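Local coordinates for protein HTH-type transcriptional activator AmpR (PDB 5MMH) that activates transcription of the AmpC beta-lactamase gene by binding its promoter, and uses this effector-binding domain to recognise muropeptides released from the cell wall, at residues V52-E57 with T185-R190; G68-T73 with S181-R186. All coordinates share one frame; numbering follows the deposited sequence.

Contact 1. Residues V52-E57 with T185-R190; sequences VDIAAE and TRLQSR
Ile54 and Ala55 meet the end of strand 181-187, chiefly through Leu187. They lie in a short, weakly bonded helical turn at about residues 54-57. Asp53 stands just before that turn as its N-cap: OD1 of Asp53 accepts a weak bond from the N of Ala56, 3.3 Å away.

Ile54 makes most of the contact, and its two branches do different work. Ile54 CG2, anti to the backbone N (CG1 has chi1 -72°), lies 3.9 Å from CG of Leu187. The two side chains run alongside one another, pointing opposite ways. The longer branch reaches along the strand backbone instead. Ile54 CD1 is 3.8 Å from the N of Leu187 and also touches CA of Arg186. The same methyl comes close to OG1 of Thr185, which is hydrogen-bonded to the carbonyl of Ala62 on strand 61-66. Ile54 also touches Ala62 and Leu59, so it packs beside strand 61-66 as well.

Ala55 adds a smaller touch at the margin, with CB of Ala55 4.1 Å from CD1 of Leu187. Leu187 also opens a type I turn that closes at Arg190.

Arg186 forms a salt bridge with Glu192, and Arg190 one with Asp60, both outside this contact. The contact itself is largely apolar, held by methyl and methine contacts and by a methyl against backbone, not by directional polar bonds.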
loop_
_atom_site.group_PDB
_atom_site.type_symbol
_atom_site.label_atom_id
_atom_site.label_comp_id
_atom_site.label_asym_id
_atom_site.label_seq_id
_atom_site.Cartn_x
_atom_site.Cartn_y
_atom_site.Cartn_z
ATOM N N VAL A 52 -3.587 3.504 -12.283
ATOM C CA VAL A 52 -3.866 4.933 -12.286
ATOM C C VAL A 52 -4.550 5.359 -13.582
ATOM O O VAL A 52 -4.229 4.878 -14.676
ATOM C CB VAL A 52 -2.549 5.694 -12.064
ATOM C CG1 VAL A 52 -1.516 5.310 -13.142
ATOM C CG2 VAL A 52 -2.785 7.176 -12.040
ATOM N N ASP A 53 -5.507 6.267 -13.455
ATOM C CA ASP A 53 -6.262 6.831 -14.572
ATOM C C ASP A 53 -5.899 8.311 -14.627
ATOM O O ASP A 53 -6.415 9.100 -13.824
ATOM C CB ASP A 53 -7.764 6.620 -14.353
ATOM C CG ASP A 53 -8.607 6.934 -15.591
ATOM O OD1 ASP A 53 -8.318 7.937 -16.290
ATOM O OD2 ASP A 53 -9.580 6.177 -15.853
ATOM N N ILE A 54 -5.014 8.690 -15.563
ATOM C CA ILE A 54 -4.452 10.043 -15.547
ATOM C C ILE A 54 -5.561 11.082 -15.575
ATOM O O ILE A 54 -5.584 12.017 -14.767
ATOM C CB ILE A 54 -3.485 10.252 -16.728
ATOM C CG1 ILE A 54 -2.180 9.485 -16.522
ATOM C CG2 ILE A 54 -3.227 11.758 -16.944
ATOM C CD1 ILE A 54 -1.114 9.847 -17.557
ATOM N N ALA A 55 -6.486 10.942 -16.524
ATOM C CA ALA A 55 -7.515 11.959 -16.722
ATOM C C ALA A 55 -8.442 12.079 -15.510
ATOM O O ALA A 55 -8.754 13.191 -15.075
ATOM C CB ALA A 55 -8.302 11.647 -17.995
ATOM N N ALA A 56 -8.876 10.947 -14.938
ATOM C CA ALA A 56 -9.799 10.982 -13.801
ATOM C C ALA A 56 -9.189 11.642 -12.571
ATOM O O ALA A 56 -9.905 12.297 -11.798
ATOM C CB ALA A 56 -10.262 9.567 -13.448
ATOM N N GLU A 57 -7.886 11.486 -12.365
ATOM C CA GLU A 57 -7.236 12.065 -11.202
ATOM C C GLU A 57 -6.653 13.446 -11.467
ATOM O O GLU A 57 -6.153 14.077 -10.534
ATOM C CB GLU A 57 -6.157 11.110 -10.700
ATOM C CG GLU A 57 -6.598 9.654 -10.771
ATOM C CD GLU A 57 -5.893 8.767 -9.767
ATOM O OE1 GLU A 57 -4.712 8.453 -10.017
ATOM O OE2 GLU A 57 -6.492 8.369 -8.734
ATOM N N THR A 185 4.926 8.424 -17.506
ATOM C CA THR A 185 3.920 8.398 -18.556
ATOM C C THR A 185 3.108 9.685 -18.545
ATOM O O THR A 185 3.053 10.407 -17.545
ATOM C CB THR A 185 2.978 7.190 -18.416
ATOM O OG1 THR A 185 1.923 7.479 -17.483
ATOM C CG2 THR A 185 3.740 5.971 -17.946
ATOM N N ARG A 186 2.478 9.960 -19.685
ATOM C CA ARG A 186 1.670 11.151 -19.889
ATOM C C ARG A 186 0.654 10.831 -20.981
ATOM O O ARG A 186 0.880 9.943 -21.806
ATOM C CB ARG A 186 2.557 12.353 -20.257
ATOM C CG ARG A 186 1.982 13.297 -21.273
ATOM C CD ARG A 186 2.959 14.403 -21.646
ATOM N NE ARG A 186 3.826 13.980 -22.731
ATOM C CZ ARG A 186 3.492 14.031 -24.013
ATOM N NH1 ARG A 186 2.301 14.486 -24.369
ATOM N NH2 ARG A 186 4.345 13.615 -24.935
ATOM N N LEU A 187 -0.485 11.523 -20.958
ATOM C CA LEU A 187 -1.486 11.335 -22.003
ATOM C C LEU A 187 -1.010 11.954 -23.312
ATOM O O LEU A 187 -0.499 13.074 -23.319
ATOM C CB LEU A 187 -2.822 11.954 -21.577
ATOM C CG LEU A 187 -3.721 11.066 -20.709
ATOM C CD1 LEU A 187 -5.055 11.757 -20.416
ATOM C CD2 LEU A 187 -3.943 9.741 -21.396
ATOM N N GLN A 188 -1.191 11.220 -24.421
ATOM C CA GLN A 188 -0.881 11.752 -25.754
ATOM C C GLN A 188 -1.671 13.022 -26.052
ATOM O O GLN A 188 -1.192 13.892 -26.792
ATOM C CB GLN A 188 -1.175 10.704 -26.841
ATOM C CG GLN A 188 0.034 9.920 -27.369
ATOM C CD GLN A 188 -0.269 8.434 -27.644
ATOM O OE1 GLN A 188 -1.420 7.990 -27.605
ATOM N NE2 GLN A 188 0.781 7.668 -27.905
ATOM N N SER A 189 -2.873 13.142 -25.473
ATOM C CA SER A 189 -3.785 14.261 -25.702
ATOM C C SER A 189 -3.263 15.595 -25.172
ATOM O O SER A 189 -3.724 16.656 -25.614
ATOM C CB SER A 189 -5.126 13.966 -25.034
ATOM O OG SER A 189 -5.493 12.610 -25.198
ATOM N N ARG A 190 -2.339 15.582 -24.227
ATOM C CA ARG A 190 -2.002 16.794 -23.504
ATOM C C ARG A 190 -0.607 17.286 -23.864
ATOM O O ARG A 190 0.318 16.493 -24.068
ATOM C CB ARG A 190 -2.104 16.569 -21.994
ATOM C CG ARG A 190 -0.773 16.340 -21.295
ATOM C CD ARG A 190 -0.913 16.652 -19.863
ATOM N NE ARG A 190 -0.984 18.102 -19.677
ATOM C CZ ARG A 190 -1.430 18.695 -18.581
ATOM N NH1 ARG A 190 -1.449 20.017 -18.506
ATOM N NH2 ARG A 190 -1.853 17.943 -17.580
#

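Contact 2. Residues G68-T73 with S181-R186; sequences GAWHGT and SYWLTR
In the effector-binding domain of this LysR-family regulator, whose fold is related to the periplasmic binding proteins, residues 68-72 belong to a crossover loop, and Thr73 begins the next strand. The loop leaves strand 61-66 and leads into strand 73-86. Strand 181-187 lies between these two in the sheet and is antiparallel to both. The loop therefore passes across the side chains on one side of that middle strand.

Two tryptophans mark the contact. The six-membered ring of Trp70 points its edge at the five-membered ring of Trp183 in a T-shaped (edge-to-face) stack. The centroids are 5.2 Å apart and the planes stand at 84°. The closest atoms are Trp70 CH2 and Trp183 CD1, at 3.5 Å. Trp70 also makes a cation-pi contact with Arg64, while Trp183 NE1 is hydrogen-bonded to the carbonyl of Gly66.

Gly68, with no side chain, brings its backbone against the Trp183 indole. The CA of Gly68 sits over the ring face, 3.4 Å from the centroid of the six-membered ring of Trp183 and only 15° off the ring normal, in a CH-pi contact.

Further along, CG2 of Thr185 comes obliquely to the Trp70 ring, 3.7 Å from CZ3 of Trp70. A type II turn from Trp70 to Thr73 then leads the chain into strand 73-86. With chi1 at -57°, Thr73 turns its CG2 onto CB of Thr185, where the two carbons pack tightly at 3.4 Å. The CA of Thr73 makes a C-H...O contact with the O of Arg186, at 3.3 Å. Thr73 OG1 turns back to its own loop and donates to the O of His71 at 3.2 Å, from above the carbonyl plane.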
loop_
_atom_site.group_PDB
_atom_site.type_symbol
_atom_site.label_atom_id
_atom_site.label_comp_id
_atom_site.label_asym_id
_atom_site.label_seq_id
_atom_site.Cartn_x
_atom_site.Cartn_y
_atom_site.Cartn_z
ATOM N N GLY A 68 5.547 -0.317 -20.415
ATOM C CA GLY A 68 5.645 0.932 -21.149
ATOM C C GLY A 68 4.809 1.043 -22.408
ATOM O O GLY A 68 5.085 1.911 -23.243
ATOM N N ALA A 69 3.785 0.203 -22.575
ATOM C CA ALA A 69 2.907 0.263 -23.743
ATOM C C ALA A 69 1.457 0.383 -23.272
ATOM O O ALA A 69 0.660 -0.542 -23.408
ATOM C CB ALA A 69 3.107 -0.950 -24.644
ATOM N N TRP A 70 1.123 1.541 -22.718
ATOM C CA TRP A 70 -0.230 1.854 -22.283
ATOM C C TRP A 70 -0.928 2.690 -23.356
ATOM O O TRP A 70 -0.374 3.688 -23.836
ATOM C CB TRP A 70 -0.195 2.588 -20.938
ATOM C CG TRP A 70 0.350 1.724 -19.824
ATOM C CD1 TRP A 70 -0.310 0.715 -19.182
ATOM C CD2 TRP A 70 1.660 1.781 -19.235
ATOM N NE1 TRP A 70 0.499 0.140 -18.236
ATOM C CE2 TRP A 70 1.711 0.779 -18.237
ATOM C CE3 TRP A 70 2.786 2.587 -19.442
ATOM C CZ2 TRP A 70 2.847 0.554 -17.456
ATOM C CZ3 TRP A 70 3.915 2.369 -18.663
ATOM C CH2 TRP A 70 3.944 1.351 -17.693
ATOM N N HIS A 71 -2.139 2.277 -23.730
ATOM C CA HIS A 71 -2.875 2.924 -24.812
ATOM C C HIS A 71 -3.090 4.400 -24.523
ATOM O O HIS A 71 -3.446 4.789 -23.404
ATOM C CB HIS A 71 -4.229 2.236 -25.002
ATOM C CG HIS A 71 -4.125 0.753 -25.183
ATOM N ND1 HIS A 71 -3.906 -0.110 -24.128
ATOM C CD2 HIS A 71 -4.205 -0.021 -26.291
ATOM C CE1 HIS A 71 -3.852 -1.351 -24.579
ATOM N NE2 HIS A 71 -4.033 -1.325 -25.887
ATOM N N GLY A 72 -2.886 5.223 -25.546
ATOM C CA GLY A 72 -3.109 6.649 -25.409
ATOM C C GLY A 72 -2.041 7.366 -24.626
ATOM O O GLY A 72 -2.183 8.564 -24.342
ATOM N N THR A 73 -0.959 6.672 -24.303
ATOM C CA THR A 73 0.068 7.158 -23.405
ATOM C C THR A 73 1.399 7.271 -24.139
ATOM O O THR A 73 1.699 6.459 -25.018
ATOM C CB THR A 73 0.174 6.198 -22.211
ATOM O OG1 THR A 73 -1.111 6.091 -21.582
ATOM C CG2 THR A 73 1.182 6.665 -21.229
ATOM N N SER A 181 9.727 -2.282 -15.760
ATOM C CA SER A 181 10.466 -1.084 -15.421
ATOM C C SER A 181 9.492 -0.077 -14.838
ATOM O O SER A 181 8.278 -0.252 -14.916
ATOM C CB SER A 181 11.150 -0.477 -16.656
ATOM O OG SER A 181 12.003 -1.417 -17.273
ATOM N N TYR A 182 10.039 0.977 -14.238
ATOM C CA TYR A 182 9.273 2.165 -13.905
ATOM C C TYR A 182 9.344 3.140 -15.070
ATOM O O TYR A 182 10.401 3.303 -15.690
ATOM C CB TYR A 182 9.799 2.802 -12.615
ATOM C CG TYR A 182 9.445 1.959 -11.413
ATOM C CD1 TYR A 182 8.129 1.902 -10.958
ATOM C CD2 TYR A 182 10.397 1.178 -10.774
ATOM C CE1 TYR A 182 7.775 1.118 -9.878
ATOM C CE2 TYR A 182 10.057 0.391 -9.675
ATOM C CZ TYR A 182 8.738 0.363 -9.242
ATOM O OH TYR A 182 8.361 -0.415 -8.177
ATOM N N TRP A 183 8.216 3.776 -15.366
ATOM C CA TRP A 183 8.039 4.646 -16.523
ATOM C C TRP A 183 7.446 5.977 -16.091
ATOM O O TRP A 183 6.555 6.014 -15.238
ATOM C CB TRP A 183 7.096 4.008 -17.560
ATOM C CG TRP A 183 7.570 2.681 -18.076
ATOM C CD1 TRP A 183 7.462 1.465 -17.451
ATOM C CD2 TRP A 183 8.229 2.435 -19.323
ATOM N NE1 TRP A 183 8.014 0.477 -18.238
ATOM C CE2 TRP A 183 8.503 1.049 -19.388
ATOM C CE3 TRP A 183 8.622 3.253 -20.391
ATOM C CZ2 TRP A 183 9.139 0.463 -20.489
ATOM C CZ3 TRP A 183 9.254 2.671 -21.469
ATOM C CH2 TRP A 183 9.514 1.287 -21.508
ATOM N N LEU A 184 7.904 7.068 -16.698
ATOM C CA LEU A 184 7.193 8.336 -16.596
ATOM C C LEU A 184 6.229 8.435 -17.781
ATOM O O LEU A 184 6.662 8.497 -18.935
ATOM C CB LEU A 184 8.169 9.505 -16.568
ATOM C CG LEU A 184 7.513 10.879 -16.566
ATOM C CD1 LEU A 184 6.847 11.177 -15.202
ATOM C CD2 LEU A 184 8.549 11.912 -16.891
ATOM N N THR A 185 4.926 8.424 -17.506
ATOM C CA THR A 185 3.920 8.398 -18.556
ATOM C C THR A 185 3.108 9.685 -18.545
ATOM O O THR A 185 3.053 10.407 -17.545
ATOM C CB THR A 185 2.978 7.190 -18.416
ATOM O OG1 THR A 185 1.923 7.479 -17.483
ATOM C CG2 THR A 185 3.740 5.971 -17.946
ATOM N N ARG A 186 2.478 9.960 -19.685
ATOM C CA ARG A 186 1.670 11.151 -19.889
ATOM C C ARG A 186 0.654 10.831 -20.981
ATOM O O ARG A 186 0.880 9.943 -21.806
ATOM C CB ARG A 186 2.557 12.353 -20.257
ATOM C CG ARG A 186 1.982 13.297 -21.273
ATOM C CD ARG A 186 2.959 14.403 -21.646
ATOM N NE ARG A 186 3.826 13.980 -22.731
ATOM C CZ ARG A 186 3.492 14.031 -24.013
ATOM N NH1 ARG A 186 2.301 14.486 -24.369
ATOM N NH2 ARG A 186 4.345 13.615 -24.935
#

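Both contacts lie near the surface and use strand 181-187, with Thr185 and Arg186 in common; contact 2 is the nearer to the chain centre. Contact 1 joins the end of the strand to the helical turn before strand 61-66, whereas contact 2 joins residues 183-186 of the strand to the loop after strand 61-66. The chemistry changes accordingly. Contact 1 is small and aliphatic. Contact 2 buries more area and relies on indole rings, a glycine and a backbone carbonyl. Their centres are about 10 Å apart, and a probable hydrogen bond from Gln188 N to Gly72 O, 2.8 Å long, ties the turn after the strand to the crossover loop.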